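Local coordinates for alpha-glucosidase YIHQ (Escherichia coli, PDB 5AED), which hydrolyses alpha-sulfoquinovosides, including plant sulfolipids and sulfoquinovosyl glycerol, to release sulfoquinovose as a source of carbon and sulfur, at residues 296-301 against 367-372; 148-153 against 406-411; 353-358 against 412-417; 520-525 against 555-560. All blocks are in the same frame, centred on the assembly; numbering follows the deposited sequence.

Contact 1: 296-301 against 367-372; sequences TSFGKR and FGEFYG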
loop_
_atom_site.group_PDB
_atom_site.type_symbol
_atom_site.label_atom_id
_atom_site.label_comp_id
_atom_site.label_asym_id
_atom_site.label_seq_id
_atom_site.Cartn_x
_atom_site.Cartn_y
_atom_site.Cartn_z
ATOM N N THR A 296 -19.277 22.174 2.349
ATOM C CA THR A 296 -20.310 21.494 1.539
ATOM C C THR A 296 -21.451 21.014 2.449
ATOM O O THR A 296 -21.321 20.995 3.683
ATOM C CB THR A 296 -19.756 20.300 0.708
ATOM O OG1 THR A 296 -19.418 19.260 1.589
ATOM C CG2 THR A 296 -18.522 20.683 -0.110
ATOM N N SER A 297 -22.584 20.681 1.825
ATOM C CA SER A 297 -23.731 19.997 2.489
ATOM C C SER A 297 -23.320 18.673 3.096
ATOM O O SER A 297 -23.819 18.283 4.150
ATOM C CB SER A 297 -24.830 19.702 1.469
ATOM O OG SER A 297 -25.388 20.907 0.964
ATOM N N PHE A 298 -22.383 18.009 2.422
ATOM C CA PHE A 298 -21.745 16.804 2.922
ATOM C C PHE A 298 -20.697 17.037 4.048
ATOM O O PHE A 298 -20.119 16.058 4.512
ATOM C CB PHE A 298 -21.134 16.077 1.730
ATOM C CG PHE A 298 -22.092 15.947 0.557
ATOM C CD1 PHE A 298 -23.370 15.353 0.737
ATOM C CD2 PHE A 298 -21.765 16.459 -0.713
ATOM C CE1 PHE A 298 -24.276 15.247 -0.325
ATOM C CE2 PHE A 298 -22.672 16.350 -1.780
ATOM C CZ PHE A 298 -23.927 15.749 -1.585
ATOM N N GLY A 299 -20.480 18.294 4.504
ATOM C CA GLY A 299 -19.491 18.647 5.562
ATOM C C GLY A 299 -18.260 19.427 5.058
ATOM O O GLY A 299 -18.126 19.709 3.852
ATOM N N LYS A 300 -17.351 19.758 5.971
ATOM C CA LYS A 300 -16.124 20.494 5.609
ATOM C C LYS A 300 -15.156 19.695 4.748
ATOM O O LYS A 300 -15.078 18.460 4.863
ATOM C CB LYS A 300 -15.368 20.921 6.846
ATOM C CG LYS A 300 -16.158 21.833 7.744
ATOM C CD LYS A 300 -15.245 22.505 8.757
ATOM C CE LYS A 300 -16.054 23.017 9.944
ATOM N NZ LYS A 300 -15.213 23.810 10.887
ATOM N N ARG A 301 -14.420 20.386 3.881
ATOM C CA ARG A 301 -13.376 19.751 3.103
ATOM C C ARG A 301 -12.152 20.628 3.007
ATOM O O ARG A 301 -12.168 21.802 3.363
ATOM C CB ARG A 301 -13.895 19.395 1.729
ATOM C CG ARG A 301 -15.114 18.471 1.862
ATOM C CD ARG A 301 -15.473 17.669 0.645
ATOM N NE ARG A 301 -14.500 16.628 0.282
ATOM C CZ ARG A 301 -14.683 15.774 -0.736
ATOM N NH1 ARG A 301 -15.797 15.827 -1.461
ATOM N NH2 ARG A 301 -13.769 14.869 -1.049
ATOM N N PHE A 367 -17.010 15.700 -7.250
ATOM C CA PHE A 367 -16.630 15.235 -5.901
ATOM C C PHE A 367 -17.616 15.504 -4.774
ATOM O O PHE A 367 -17.296 15.196 -3.618
ATOM C CB PHE A 367 -15.259 15.741 -5.530
ATOM C CG PHE A 367 -14.126 14.981 -6.202
ATOM C CD1 PHE A 367 -13.803 13.700 -5.800
ATOM C CD2 PHE A 367 -13.378 15.561 -7.213
ATOM C CE1 PHE A 367 -12.752 13.002 -6.404
ATOM C CE2 PHE A 367 -12.327 14.881 -7.810
ATOM C CZ PHE A 367 -12.017 13.600 -7.406
ATOM N N GLY A 368 -18.828 15.960 -5.085
ATOM C CA GLY A 368 -19.769 16.297 -4.033
ATOM C C GLY A 368 -19.676 17.800 -3.821
ATOM O O GLY A 368 -18.959 18.283 -2.940
ATOM N N GLU A 369 -20.380 18.520 -4.695
ATOM C CA GLU A 369 -20.516 19.990 -4.674
ATOM C C GLU A 369 -19.280 20.796 -5.072
ATOM O O GLU A 369 -19.226 22.016 -4.859
ATOM C CB GLU A 369 -21.101 20.476 -3.338
ATOM C CG GLU A 369 -22.608 20.349 -3.319
ATOM C CD GLU A 369 -23.167 20.327 -1.917
ATOM O OE1 GLU A 369 -22.429 20.675 -0.965
ATOM O OE2 GLU A 369 -24.349 19.946 -1.770
ATOM N N PHE A 370 -18.304 20.132 -5.682
ATOM C CA PHE A 370 -17.283 20.848 -6.433
ATOM C C PHE A 370 -16.742 19.927 -7.459
ATOM O O PHE A 370 -16.882 18.727 -7.289
ATOM C CB PHE A 370 -16.160 21.347 -5.498
ATOM C CG PHE A 370 -15.225 20.278 -4.948
ATOM C CD1 PHE A 370 -15.548 19.575 -3.804
ATOM C CD2 PHE A 370 -14.010 20.031 -5.564
ATOM C CE1 PHE A 370 -14.667 18.644 -3.278
ATOM C CE2 PHE A 370 -13.115 19.112 -5.049
ATOM C CZ PHE A 370 -13.437 18.434 -3.891
ATOM N N TYR A 371 -16.084 20.475 -8.474
ATOM C CA TYR A 371 -15.385 19.675 -9.459
ATOM C C TYR A 371 -13.876 19.768 -9.330
ATOM O O TYR A 371 -13.332 20.760 -8.887
ATOM C CB TYR A 371 -15.731 20.089 -10.885
ATOM C CG TYR A 371 -17.169 19.962 -11.289
ATOM C CD1 TYR A 371 -17.801 18.701 -11.382
ATOM C CD2 TYR A 371 -17.890 21.091 -11.646
ATOM C CE1 TYR A 371 -19.109 18.592 -11.795
ATOM C CE2 TYR A 371 -19.193 20.995 -12.054
ATOM C CZ TYR A 371 -19.799 19.755 -12.118
ATOM O OH TYR A 371 -21.093 19.732 -12.510
ATOM N N GLY A 372 -13.216 18.712 -9.780
ATOM C CA GLY A 372 -11.783 18.694 -9.937
ATOM C C GLY A 372 -11.386 18.271 -11.323
ATOM O O GLY A 372 -11.932 17.282 -11.896
#
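T296 and E369 bring their CA atoms to 6.4 Å where the tip of one hairpin meets the loop of another. The type I turn from T296 to G299 joins strands 293-296 and 299-302, closed by paired backbone bonds between its end residues, and residues 367-370 link strands 364-366 and 371-374. E369 reaches across with its chain extended beyond CG and holds S297 with both carboxylate oxygens. OE1 of E369 takes the backbone N of S297 on its syn lone pair, 2.8 Å away at 156°, and OE2 of E369 receives OG of S297 at 3.1 Å, also from the syn side but somewhat out of the carboxylate plane. Beside this grip, CE2 of F298 comes to 3.7 Å from CA of G368; a CB on G368 would press tightly on the F298 ring. T296 turns back into its own turn, its OG1 giving G299 O a second donor besides T296 N. At the other end R301 bends at chi3 (68°), carrying NH1 to 2.7 Å from F367 O, a weak bond made near the guanidinium plane. CE1 of F370 lies over one guanidinium face, 3.5 Å from NH1 of R301, with the two planes steeply inclined. F367 and F370 both meet W304 edge-to-face. R301 and W304 bind the sulfoquinovosyl substrate, so this hairpin-to-loop junction probably forms part of the wall of the substrate pocket.

Contact 2: 148-153 against 406-411; sequences LWTSEQ and FGEYLP. With CA (calcium ion), chain D.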
loop_
_atom_site.group_PDB
_atom_site.type_symbol
_atom_site.label_atom_id
_atom_site.label_comp_id
_atom_site.label_asym_id
_atom_site.label_seq_id
_atom_site.Cartn_x
_atom_site.Cartn_y
_atom_site.Cartn_z
ATOM N N LEU A 148 -7.621 -7.209 -9.286
ATOM C CA LEU A 148 -6.543 -6.270 -9.120
ATOM C C LEU A 148 -6.875 -5.000 -9.946
ATOM O O LEU A 148 -6.509 -4.848 -11.148
ATOM C CB LEU A 148 -5.179 -6.905 -9.516
ATOM C CG LEU A 148 -4.772 -8.228 -8.877
ATOM C CD1 LEU A 148 -3.426 -8.690 -9.447
ATOM C CD2 LEU A 148 -4.711 -8.167 -7.356
ATOM N N TRP A 149 -7.601 -4.092 -9.298
ATOM C CA TRP A 149 -8.121 -2.892 -9.936
ATOM C C TRP A 149 -8.071 -1.831 -8.865
ATOM O O TRP A 149 -8.828 -1.943 -7.856
ATOM C CB TRP A 149 -9.585 -3.153 -10.397
ATOM C CG TRP A 149 -10.134 -1.994 -11.054
ATOM C CD1 TRP A 149 -10.995 -1.084 -10.508
ATOM C CD2 TRP A 149 -9.816 -1.520 -12.377
ATOM N NE1 TRP A 149 -11.246 -0.079 -11.432
ATOM C CE2 TRP A 149 -10.524 -0.311 -12.570
ATOM C CE3 TRP A 149 -8.991 -1.985 -13.404
ATOM C CZ2 TRP A 149 -10.474 0.411 -13.757
ATOM C CZ3 TRP A 149 -8.918 -1.243 -14.594
ATOM C CH2 TRP A 149 -9.676 -0.068 -14.757
ATOM N N THR A 150 -7.176 -0.824 -8.998
ATOM C CA THR A 150 -7.084 0.173 -7.909
ATOM C C THR A 150 -8.416 0.923 -7.747
ATOM O O THR A 150 -9.104 1.292 -8.741
ATOM C CB THR A 150 -5.890 1.138 -8.033
ATOM O OG1 THR A 150 -5.772 1.911 -6.858
ATOM C CG2 THR A 150 -5.996 2.105 -9.193
ATOM N N SER A 151 -8.830 1.098 -6.496
ATOM C CA SER A 151 -10.101 1.730 -6.247
ATOM C C SER A 151 -10.146 2.315 -4.884
ATOM O O SER A 151 -9.232 2.129 -4.085
ATOM C CB SER A 151 -11.259 0.662 -6.451
ATOM O OG SER A 151 -11.429 -0.157 -5.329
ATOM N N GLU A 152 -11.251 2.973 -4.537
ATOM C CA GLU A 152 -11.512 3.130 -3.108
ATOM C C GLU A 152 -11.473 1.786 -2.392
ATOM O O GLU A 152 -11.766 0.724 -2.979
ATOM C CB GLU A 152 -12.808 3.904 -2.791
ATOM C CG GLU A 152 -12.890 5.295 -3.387
ATOM C CD GLU A 152 -11.601 6.152 -3.317
ATOM O OE1 GLU A 152 -10.952 6.258 -2.247
ATOM O OE2 GLU A 152 -11.228 6.695 -4.374
ATOM N N GLN A 153 -11.038 1.858 -1.127
ATOM C CA GLN A 153 -10.662 0.728 -0.330
ATOM C C GLN A 153 -11.914 0.105 0.361
ATOM O O GLN A 153 -11.910 -1.071 0.705
ATOM C CB GLN A 153 -9.584 1.206 0.684
ATOM C CG GLN A 153 -8.903 0.116 1.502
ATOM C CD GLN A 153 -9.321 0.135 2.959
ATOM O OE1 GLN A 153 -10.259 0.815 3.368
ATOM N NE2 GLN A 153 -8.613 -0.591 3.742
ATOM N N PHE A 406 -4.553 10.325 -3.073
ATOM C CA PHE A 406 -5.223 9.860 -4.289
ATOM C C PHE A 406 -4.238 9.152 -5.225
ATOM O O PHE A 406 -3.131 8.741 -4.782
ATOM C CB PHE A 406 -6.056 11.010 -4.932
ATOM C CG PHE A 406 -7.349 11.305 -4.204
ATOM C CD1 PHE A 406 -8.534 10.631 -4.550
ATOM C CD2 PHE A 406 -7.398 12.222 -3.210
ATOM C CE1 PHE A 406 -9.723 10.871 -3.867
ATOM C CE2 PHE A 406 -8.573 12.474 -2.514
ATOM C CZ PHE A 406 -9.745 11.804 -2.843
ATOM N N GLY A 407 -4.629 8.969 -6.487
ATOM C CA GLY A 407 -3.926 8.077 -7.410
ATOM C C GLY A 407 -4.833 6.938 -7.880
ATOM O O GLY A 407 -4.615 6.414 -8.963
ATOM N N GLU A 408 -5.852 6.574 -7.087
ATOM C CA GLU A 408 -6.645 5.356 -7.314
ATOM C C GLU A 408 -7.938 5.584 -8.106
ATOM O O GLU A 408 -8.704 4.620 -8.365
ATOM C CB GLU A 408 -7.002 4.701 -5.950
ATOM C CG GLU A 408 -8.162 5.327 -5.194
ATOM C CD GLU A 408 -7.783 6.581 -4.415
ATOM O OE1 GLU A 408 -6.601 6.945 -4.422
ATOM O OE2 GLU A 408 -8.679 7.207 -3.793
ATOM N N TYR A 409 -8.209 6.847 -8.460
ATOM C CA TYR A 409 -9.421 7.191 -9.169
ATOM C C TYR A 409 -9.126 8.100 -10.366
ATOM O O TYR A 409 -9.617 9.236 -10.455
ATOM C CB TYR A 409 -10.513 7.761 -8.200
ATOM C CG TYR A 409 -11.827 8.148 -8.872
ATOM C CD1 TYR A 409 -12.374 7.367 -9.923
ATOM C CD2 TYR A 409 -12.544 9.298 -8.452
ATOM C CE1 TYR A 409 -13.565 7.709 -10.534
ATOM C CE2 TYR A 409 -13.747 9.641 -9.054
ATOM C CZ TYR A 409 -14.245 8.845 -10.099
ATOM O OH TYR A 409 -15.422 9.155 -10.700
ATOM N N LEU A 410 -8.323 7.583 -11.291
ATOM C CA LEU A 410 -8.365 8.021 -12.685
ATOM C C LEU A 410 -9.654 7.429 -13.336
ATOM O O LEU A 410 -9.776 6.174 -13.516
ATOM C CB LEU A 410 -7.168 7.549 -13.508
ATOM C CG LEU A 410 -7.197 7.993 -14.990
ATOM C CD1 LEU A 410 -6.844 9.492 -15.106
ATOM C CD2 LEU A 410 -6.245 7.179 -15.858
ATOM N N PRO A 411 -10.595 8.315 -13.745
ATOM C CA PRO A 411 -11.784 7.829 -14.414
ATOM C C PRO A 411 -11.471 7.091 -15.705
ATOM O O PRO A 411 -10.592 7.501 -16.489
ATOM C CB PRO A 411 -12.573 9.120 -14.696
ATOM C CG PRO A 411 -12.093 10.087 -13.685
ATOM C CD PRO A 411 -10.634 9.782 -13.583
HETATM CA CA CA D . -11.732 1.821 4.809
HETATM O O HOH W 1 -13.054 3.181 6.167
#
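OE2 of E408 is held by a salt bridge to NH1 of R455 and lies 2.7 Å from OE2 of E152, and R455 also pairs with OE1 of E152. The two glutamate side chains cross at about a right angle, their carboxylate planes 69° apart, with the arginine shared between them. E152 gets there by bending at chi2 (-42°), which curls its carboxylate back toward E408. Replacing E152 by an alanine takes away one of the two carboxylates on R455 and would probably leave the E408 carboxylate less firmly placed. Nearer the backbone of E408, OG1 of T150 meets CB of E408 at 3.2 Å while being hydrogen-bonded to F181 O, and S151 O touches CG of E408 at 3.5 Å. E408 is probably an active-site residue, and this contact is consistent with E152 and R455 helping to position it. The loop after strand 145-148 of the N-terminal domain thus comes up against the loop that follows barrel strand 401-404. Helix 422-443 braces both through H426, which bonds T150 O and L410 O, while Y409 rests on V365 of strand 364-366.

Contact 3: 353-358 against 412-417; sequences YLAKDA and TDTYLH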
loop_
_atom_site.group_PDB
_atom_site.type_symbol
_atom_site.label_atom_id
_atom_site.label_comp_id
_atom_site.label_asym_id
_atom_site.label_seq_id
_atom_site.Cartn_x
_atom_site.Cartn_y
_atom_site.Cartn_z
ATOM N N TYR A 353 -3.251 21.210 -19.868
ATOM C CA TYR A 353 -2.648 20.312 -18.892
ATOM C C TYR A 353 -3.629 19.308 -18.317
ATOM O O TYR A 353 -3.211 18.423 -17.557
ATOM C CB TYR A 353 -1.958 21.104 -17.769
ATOM C CG TYR A 353 -0.722 21.851 -18.198
ATOM C CD1 TYR A 353 -0.127 21.661 -19.456
ATOM C CD2 TYR A 353 -0.119 22.747 -17.323
ATOM C CE1 TYR A 353 1.025 22.356 -19.813
ATOM C CE2 TYR A 353 1.030 23.440 -17.676
ATOM C CZ TYR A 353 1.591 23.248 -18.915
ATOM O OH TYR A 353 2.717 23.954 -19.223
ATOM N N LEU A 354 -4.898 19.401 -18.684
ATOM C CA LEU A 354 -5.892 18.525 -18.114
ATOM C C LEU A 354 -6.190 17.352 -19.029
ATOM O O LEU A 354 -6.083 17.451 -20.268
ATOM C CB LEU A 354 -7.164 19.304 -17.786
ATOM C CG LEU A 354 -6.944 20.425 -16.755
ATOM C CD1 LEU A 354 -8.222 21.256 -16.566
ATOM C CD2 LEU A 354 -6.419 19.871 -15.409
ATOM N N ALA A 355 -6.557 16.224 -18.421
ATOM C CA ALA A 355 -7.162 15.138 -19.205
ATOM C C ALA A 355 -8.472 15.598 -19.887
ATOM O O ALA A 355 -9.179 16.464 -19.370
ATOM C CB ALA A 355 -7.443 13.938 -18.322
ATOM N N LYS A 356 -8.817 14.965 -21.008
ATOM C CA LYS A 356 -10.038 15.297 -21.743
ATOM C C LYS A 356 -11.161 14.267 -21.604
ATOM O O LYS A 356 -10.955 13.110 -21.166
ATOM C CB LYS A 356 -9.729 15.469 -23.233
ATOM C CG LYS A 356 -8.538 16.353 -23.567
ATOM C CD LYS A 356 -8.805 17.818 -23.271
ATOM C CE LYS A 356 -7.557 18.664 -23.555
ATOM N NZ LYS A 356 -7.201 19.655 -22.472
ATOM N N ASP A 357 -12.363 14.702 -21.947
ATOM C CA ASP A 357 -13.489 13.799 -22.090
ATOM C C ASP A 357 -13.664 13.502 -23.571
ATOM O O ASP A 357 -12.836 13.940 -24.360
ATOM C CB ASP A 357 -14.746 14.325 -21.401
ATOM C CG ASP A 357 -15.231 15.679 -21.948
ATOM O OD1 ASP A 357 -14.997 16.014 -23.134
ATOM O OD2 ASP A 357 -15.867 16.397 -21.141
ATOM N N ALA A 358 -14.675 12.690 -23.901
ATOM C CA ALA A 358 -15.037 12.278 -25.282
ATOM C C ALA A 358 -15.392 13.460 -26.230
ATOM O O ALA A 358 -14.851 13.561 -27.367
ATOM C CB ALA A 358 -16.189 11.271 -25.210
ATOM N N THR A 412 -12.218 6.014 -15.923
ATOM C CA THR A 412 -12.002 5.128 -17.045
ATOM C C THR A 412 -12.566 5.623 -18.393
ATOM O O THR A 412 -12.376 4.960 -19.378
ATOM C CB THR A 412 -12.559 3.726 -16.722
ATOM O OG1 THR A 412 -13.813 3.834 -16.003
ATOM C CG2 THR A 412 -11.519 3.002 -15.850
ATOM N N ASP A 413 -13.232 6.785 -18.418
ATOM C CA ASP A 413 -13.593 7.485 -19.652
ATOM C C ASP A 413 -12.863 8.842 -19.805
ATOM O O ASP A 413 -13.382 9.746 -20.437
ATOM C CB ASP A 413 -15.114 7.678 -19.722
ATOM C CG ASP A 413 -15.698 8.420 -18.505
ATOM O OD1 ASP A 413 -14.991 8.700 -17.509
ATOM O OD2 ASP A 413 -16.914 8.647 -18.473
ATOM N N THR A 414 -11.682 9.006 -19.217
ATOM C CA THR A 414 -10.780 10.092 -19.592
ATOM C C THR A 414 -10.037 9.751 -20.897
ATOM O O THR A 414 -9.973 8.589 -21.284
ATOM C CB THR A 414 -9.708 10.369 -18.503
ATOM O OG1 THR A 414 -9.109 9.136 -18.068
ATOM C CG2 THR A 414 -10.323 11.062 -17.333
ATOM N N TYR A 415 -9.483 10.772 -21.552
ATOM C CA TYR A 415 -8.624 10.651 -22.752
ATOM C C TYR A 415 -7.324 11.389 -22.446
ATOM O O TYR A 415 -7.367 12.533 -22.040
ATOM C CB TYR A 415 -9.339 11.186 -24.020
ATOM C CG TYR A 415 -10.546 10.335 -24.359
ATOM C CD1 TYR A 415 -11.735 10.474 -23.642
ATOM C CD2 TYR A 415 -10.475 9.321 -25.305
ATOM C CE1 TYR A 415 -12.833 9.649 -23.881
ATOM C CE2 TYR A 415 -11.578 8.492 -25.559
ATOM C CZ TYR A 415 -12.750 8.661 -24.843
ATOM O OH TYR A 415 -13.844 7.862 -25.059
ATOM N N LEU A 416 -6.200 10.689 -22.577
ATOM C CA LEU A 416 -4.904 11.139 -22.086
ATOM C C LEU A 416 -3.956 11.465 -23.235
ATOM O O LEU A 416 -4.024 10.875 -24.304
ATOM C CB LEU A 416 -4.227 10.060 -21.217
ATOM C CG LEU A 416 -4.845 9.599 -19.886
ATOM C CD1 LEU A 416 -5.313 10.789 -19.065
ATOM C CD2 LEU A 416 -6.001 8.625 -20.094
ATOM N N HIS A 417 -3.002 12.342 -22.942
ATOM C CA HIS A 417 -2.066 12.908 -23.913
ATOM C C HIS A 417 -1.203 11.867 -24.600
ATOM O O HIS A 417 -0.785 12.067 -25.721
ATOM C CB HIS A 417 -1.183 13.911 -23.195
ATOM C CG HIS A 417 -0.289 14.695 -24.096
ATOM N ND1 HIS A 417 0.960 14.247 -24.479
ATOM C CD2 HIS A 417 -0.462 15.901 -24.687
ATOM C CE1 HIS A 417 1.523 15.148 -25.265
ATOM N NE2 HIS A 417 0.678 16.158 -25.410
HETATM O O HOH W 2 -15.726 11.050 -21.666
#
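With CG anti to its carbonyl carbon (chi1 -65°), Y415 lays its ring along the backbone of D357 and A358. CE1 of Y415 comes to 3.6 Å from N of A358, and CD1 of Y415 to 3.6 Å from the D357 carbonyl carbon, while CB of A358 touches the same ring atom CE1. L416 has nearly the same first torsion (-64°), and its CD1 returns to meet CB of A355 at 3.9 Å. The backbones join here in a single antiparallel bridge, K356 with Y415 as a hydrogen-bonded pair: K356 N gives to Y415 O at 3.0 Å, nearly straight at 168°, and Y415 N gives to K356 O at 2.8 Å. It ties the loop after helix 343-350 to the one after strand 401-404 of the barrel domain. K356 O also receives a CA-H contact from T414. Past the bridge a water links the segments, accepting from A358 N and donating to D413 O. The K356 amine turns away to a salt bridge with D362, and OG1 of T414 bonds P411 O.

Contact 4: 520-525 against 555-560; sequences LLLRWC and IAHFAR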
loop_
_atom_site.group_PDB
_atom_site.type_symbol
_atom_site.label_atom_id
_atom_site.label_comp_id
_atom_site.label_asym_id
_atom_site.label_seq_id
_atom_site.Cartn_x
_atom_site.Cartn_y
_atom_site.Cartn_z
ATOM N N LEU A 520 -9.840 3.273 21.882
ATOM C CA LEU A 520 -9.321 2.990 20.546
ATOM C C LEU A 520 -8.088 3.849 20.239
ATOM O O LEU A 520 -7.073 3.329 19.748
ATOM C CB LEU A 520 -10.394 3.148 19.461
ATOM C CG LEU A 520 -10.003 2.878 17.990
ATOM C CD1 LEU A 520 -9.437 1.458 17.805
ATOM C CD2 LEU A 520 -11.262 3.055 17.160
ATOM N N LEU A 521 -8.152 5.155 20.513
ATOM C CA LEU A 521 -6.987 6.029 20.264
ATOM C C LEU A 521 -5.756 5.498 20.968
ATOM O O LEU A 521 -4.670 5.336 20.371
ATOM C CB LEU A 521 -7.273 7.453 20.710
ATOM C CG LEU A 521 -6.195 8.482 20.348
ATOM C CD1 LEU A 521 -5.991 8.629 18.844
ATOM C CD2 LEU A 521 -6.603 9.815 20.938
ATOM N N LEU A 522 -5.953 5.120 22.214
ATOM C CA LEU A 522 -4.821 4.700 23.045
ATOM C C LEU A 522 -4.265 3.373 22.560
ATOM O O LEU A 522 -3.049 3.202 22.475
ATOM C CB LEU A 522 -5.241 4.619 24.535
ATOM C CG LEU A 522 -5.142 5.895 25.410
ATOM C CD1 LEU A 522 -5.408 7.187 24.659
ATOM C CD2 LEU A 522 -5.966 5.823 26.705
ATOM N N ARG A 523 -5.140 2.413 22.233
ATOM C CA ARG A 523 -4.648 1.125 21.668
ATOM C C ARG A 523 -3.927 1.322 20.356
ATOM O O ARG A 523 -2.920 0.636 20.030
ATOM C CB ARG A 523 -5.802 0.133 21.473
ATOM C CG ARG A 523 -6.423 -0.437 22.738
ATOM C CD ARG A 523 -5.489 -1.459 23.333
ATOM N NE ARG A 523 -6.097 -2.219 24.382
ATOM C CZ ARG A 523 -5.427 -2.958 25.272
ATOM N NH1 ARG A 523 -4.101 -2.961 25.337
ATOM N NH2 ARG A 523 -6.101 -3.617 26.193
ATOM N N TRP A 524 -4.412 2.252 19.543
ATOM C CA TRP A 524 -3.774 2.440 18.264
ATOM C C TRP A 524 -2.415 3.156 18.488
ATOM O O TRP A 524 -1.443 2.944 17.751
ATOM C CB TRP A 524 -4.663 3.273 17.357
ATOM C CG TRP A 524 -4.548 2.997 15.919
ATOM C CD1 TRP A 524 -3.438 2.976 15.178
ATOM C CD2 TRP A 524 -5.626 2.712 15.043
ATOM N NE1 TRP A 524 -3.741 2.749 13.853
ATOM C CE2 TRP A 524 -5.087 2.547 13.758
ATOM C CE3 TRP A 524 -7.004 2.551 15.230
ATOM C CZ2 TRP A 524 -5.894 2.235 12.631
ATOM C CZ3 TRP A 524 -7.810 2.271 14.133
ATOM C CH2 TRP A 524 -7.254 2.100 12.854
ATOM N N CYS A 525 -2.378 4.045 19.468
ATOM C CA CYS A 525 -1.102 4.675 19.853
ATOM C C CYS A 525 -0.069 3.607 20.211
ATOM O O CYS A 525 1.128 3.693 19.797
ATOM C CB CYS A 525 -1.290 5.692 20.986
ATOM S SG CYS A 525 0.246 6.710 21.242
ATOM N N ILE A 555 -3.073 12.596 27.132
ATOM C CA ILE A 555 -1.772 13.276 26.879
ATOM C C ILE A 555 -0.616 12.495 27.480
ATOM O O ILE A 555 0.423 12.317 26.827
ATOM C CB ILE A 555 -1.765 14.729 27.385
ATOM C CG1 ILE A 555 -2.750 15.569 26.548
ATOM C CG2 ILE A 555 -0.351 15.320 27.345
ATOM C CD1 ILE A 555 -3.113 16.914 27.170
ATOM N N ALA A 556 -0.800 11.990 28.709
ATOM C CA ALA A 556 0.243 11.227 29.386
ATOM C C ALA A 556 0.552 9.918 28.674
ATOM O O ALA A 556 1.699 9.434 28.668
ATOM C CB ALA A 556 -0.149 10.947 30.820
ATOM N N HIS A 557 -0.481 9.328 28.072
ATOM C CA HIS A 557 -0.287 8.104 27.300
ATOM C C HIS A 557 0.614 8.376 26.088
ATOM O O HIS A 557 1.523 7.597 25.782
ATOM C CB HIS A 557 -1.635 7.502 26.863
ATOM C CG HIS A 557 -1.491 6.133 26.311
ATOM N ND1 HIS A 557 -1.481 5.004 27.106
ATOM C CD2 HIS A 557 -1.285 5.711 25.044
ATOM C CE1 HIS A 557 -1.302 3.945 26.344
ATOM N NE2 HIS A 557 -1.194 4.342 25.090
ATOM N N PHE A 558 0.343 9.463 25.387
ATOM C CA PHE A 558 1.203 9.858 24.262
ATOM C C PHE A 558 2.638 10.136 24.713
ATOM O O PHE A 558 3.613 9.808 23.986
ATOM C CB PHE A 558 0.595 11.041 23.443
ATOM C CG PHE A 558 -0.432 10.594 22.394
ATOM C CD1 PHE A 558 -1.744 10.226 22.772
ATOM C CD2 PHE A 558 -0.098 10.517 21.071
ATOM C CE1 PHE A 558 -2.669 9.771 21.850
ATOM C CE2 PHE A 558 -1.036 10.062 20.140
ATOM C CZ PHE A 558 -2.310 9.690 20.539
ATOM N N ALA A 559 2.772 10.707 25.912
ATOM C CA ALA A 559 4.108 10.925 26.506
ATOM C C ALA A 559 4.793 9.581 26.743
ATOM O O ALA A 559 5.887 9.344 26.306
ATOM C CB ALA A 559 3.979 11.697 27.807
ATOM N N ARG A 560 4.096 8.647 27.349
ATOM C CA ARG A 560 4.661 7.319 27.539
ATOM C C ARG A 560 5.132 6.686 26.219
ATOM O O ARG A 560 6.338 6.378 26.021
ATOM C CB ARG A 560 3.628 6.438 28.241
ATOM C CG ARG A 560 4.092 5.013 28.461
ATOM C CD ARG A 560 2.956 4.163 28.986
ATOM N NE ARG A 560 3.362 2.780 29.035
ATOM C CZ ARG A 560 4.109 2.242 30.000
ATOM N NH1 ARG A 560 4.560 2.992 31.007
ATOM N NH2 ARG A 560 4.401 0.938 29.962
#
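Around L522 and H557, whose CA atoms are 7.1 Å apart, segments 520-525 and 555-560 run side by side in the same sense, their axes 10.4 Å apart and only 6° from parallel. Such an alignment suits neighbouring helices of the outer layer of a TIM barrel, here helices 518-528 and 552-567. Three side chains of helix 518-528, L521, L522 and C525, meet two rings of helix 552-567, H557 and F558. C525, with SG anti to the backbone N (chi1 -169°), sends its sulfur across to F558; SG stands 3.8 Å from the ring centroid, over the centre of one face, a sulfur-aromatic contact. The same ring also meets L521, whose CD2 lies 4.0 Å from CE1 of F558, the two side chains crossing at about a right angle. I505 of strand 501-505 and M275 of helix 265-277 also press on F558. A serine in place of F558 would probably open a gap between the helices and leave the C525 sulfur without its aromatic face. H557 is packed differently: CG of L522 sits over one imidazole face, a CH-pi contact 3.9 Å from the centroid, and CB of C525 comes near the plane at the edge. NE2 of H557 makes a weak hydrogen bond with OD1 of D526.

Contacts 1 and 2 are the closest to the active site: F406 of contact 2 lies about 4 Å, side chain to side chain, from both the nucleophile D405 and the substrate-binding W304, the tryptophan that F367 of contact 1 also meets. The two contacts touch directly, CE1 of F367 lying 4.2 Å from CD2 of Y409. Contact 3 also touches contact 2, CZ2 of W149 packing 3.5 Å from CG2 of T412, and its segments interleave with those of contact 2 along the chain. Contact 4 stands apart, its centre about 32 Å from those of contacts 1 and 2 and about 46 Å from that of contact 3, yet L521 is about 8 Å, side chain to side chain, from substrate-binding H537.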